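Local coordinates for gram-negative insecticidal protein (PDB 6FBM) that acts as an insecticidal toxin of the MACPF family, probably by forming pores in membranes, at residues Gly218-Met221 with Glu222-Asn226. Sequence-based numbering, arbitrary orientation.
Sequences GSEM and EKQVN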
loop_
_atom_site.group_PDB
_atom_site.type_symbol
_atom_site.label_atom_id
_atom_site.label_comp_id
_atom_site.label_asym_id
_atom_site.label_seq_id
_atom_site.Cartn_x
_atom_site.Cartn_y
_atom_site.Cartn_z
ATOM N N GLY A 218 11.485 40.967 -17.021
ATOM C CA GLY A 218 11.748 42.365 -17.328
ATOM C C GLY A 218 10.860 43.411 -16.663
ATOM O O GLY A 218 10.950 44.569 -16.995
ATOM N N SER A 219 10.032 43.033 -15.703
ATOM C CA SER A 219 9.165 44.015 -15.039
ATOM C C SER A 219 9.895 44.757 -13.921
ATOM O O SER A 219 10.982 44.369 -13.474
ATOM C CB SER A 219 7.937 43.330 -14.443
ATOM O OG SER A 219 8.320 42.391 -13.444
ATOM N N GLU A 220 9.262 45.825 -13.463
ATOM C CA GLU A 220 9.723 46.530 -12.287
ATOM C C GLU A 220 9.625 45.614 -11.068
ATOM O O GLU A 220 10.551 45.557 -10.267
ATOM C CB GLU A 220 8.908 47.824 -12.091
ATOM C CG GLU A 220 9.271 48.681 -10.880
ATOM C CD GLU A 220 10.710 49.193 -10.873
ATOM O OE1 GLU A 220 11.510 48.991 -11.825
ATOM O OE2 GLU A 220 11.053 49.840 -9.859
ATOM N N MET A 221 8.523 44.871 -10.948
ATOM C CA MET A 221 8.353 43.960 -9.824
ATOM C C MET A 221 9.447 42.892 -9.809
ATOM O O MET A 221 9.943 42.560 -8.740
ATOM C CB MET A 221 6.972 43.323 -9.825
ATOM C CG MET A 221 6.587 42.669 -8.500
ATOM S SD MET A 221 4.811 42.276 -8.420
ATOM C CE MET A 221 4.650 41.234 -9.878
ATOM N N GLU A 222 9.841 42.374 -10.982
ATOM C CA GLU A 222 10.925 41.388 -11.048
ATOM C C GLU A 222 12.234 41.969 -10.514
ATOM O O GLU A 222 12.965 41.294 -9.788
ATOM C CB GLU A 222 11.161 40.863 -12.480
ATOM C CG GLU A 222 12.308 39.840 -12.580
ATOM C CD GLU A 222 12.481 39.320 -13.998
ATOM O OE1 GLU A 222 12.803 40.110 -14.918
ATOM O OE2 GLU A 222 12.322 38.094 -14.205
ATOM N N LYS A 223 12.535 43.198 -10.912
ATOM C CA LYS A 223 13.739 43.838 -10.454
ATOM C C LYS A 223 13.706 43.934 -8.920
ATOM O O LYS A 223 14.648 43.504 -8.256
ATOM C CB LYS A 223 13.913 45.219 -11.123
ATOM C CG LYS A 223 15.208 45.897 -10.723
ATOM C CD LYS A 223 15.010 47.422 -10.596
ATOM C CE LYS A 223 16.238 48.056 -9.983
ATOM N NZ LYS A 223 15.925 49.386 -9.355
ATOM N N GLN A 224 12.597 44.444 -8.387
ATOM C CA GLN A 224 12.402 44.642 -6.950
ATOM C C GLN A 224 12.533 43.347 -6.157
ATOM O O GLN A 224 13.165 43.333 -5.104
ATOM C CB GLN A 224 11.016 45.281 -6.657
ATOM C CG GLN A 224 10.802 46.722 -7.154
ATOM C CD GLN A 224 11.786 47.745 -6.571
ATOM O OE1 GLN A 224 12.129 47.687 -5.396
ATOM N NE2 GLN A 224 12.245 48.692 -7.410
ATOM N N VAL A 225 11.954 42.267 -6.671
ATOM C CA VAL A 225 11.990 40.957 -6.004
ATOM C C VAL A 225 13.392 40.335 -6.097
ATOM O O VAL A 225 13.870 39.764 -5.113
ATOM C CB VAL A 225 10.870 39.998 -6.535
ATOM C CG1 VAL A 225 11.152 38.534 -6.225
ATOM C CG2 VAL A 225 9.520 40.413 -5.963
ATOM N N ASN A 226 14.029 40.439 -7.264
ATOM C CA ASN A 226 15.410 39.950 -7.439
ATOM C C ASN A 226 16.369 40.625 -6.466
ATOM O O ASN A 226 17.231 39.988 -5.873
ATOM C CB ASN A 226 15.920 40.168 -8.873
ATOM C CG ASN A 226 15.383 39.139 -9.863
ATOM O OD1 ASN A 226 14.905 38.064 -9.480
ATOM N ND2 ASN A 226 15.499 39.443 -11.145
#
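Two groups grip the hydroxyl of Ser219: OG accepts the backbone N-H of Glu222 at 2.9 Å from OG to N, and it is also hydrogen-bonded to the carbonyl O of Glu216. A chi1 of 62° tucks OG in between N and C of its own residue, from where it meets an N-H of the first turn. Glu222 reaches back the other way. Its stretched-out chain carries OE1 to within 2.6 Å of Gly218 N, a short bond that meets the carboxylate from above its plane; OE2 makes a weak hydrogen bond with His217 ND1. Ser219 thus illustrates the N-cap, here of helix 220-230 in the MACPF region of the toxin, while the Glu222 carboxylate holds the backbone N-H one residue earlier and lies where the helix dipole would probably favour its negative charge. Regular helical bonding follows at once, Lys223 N to Ser219 O (3.2 Å) and Val225 N to Met221 O (2.9 Å). The exposed Glu220, its chain bent at chi2 (60°), reaches the buried Gln224, which packs on Ser195 and Gln196: NE2 of Gln224 donates to OE2 of Glu220 at 3.0 Å, coming from above the carboxylate, 54° out of its plane. Elsewhere around the turn, Met221 CG passes 4.5 Å from Val225 CG2, and both side chains rest on Met204 of helix 198-209.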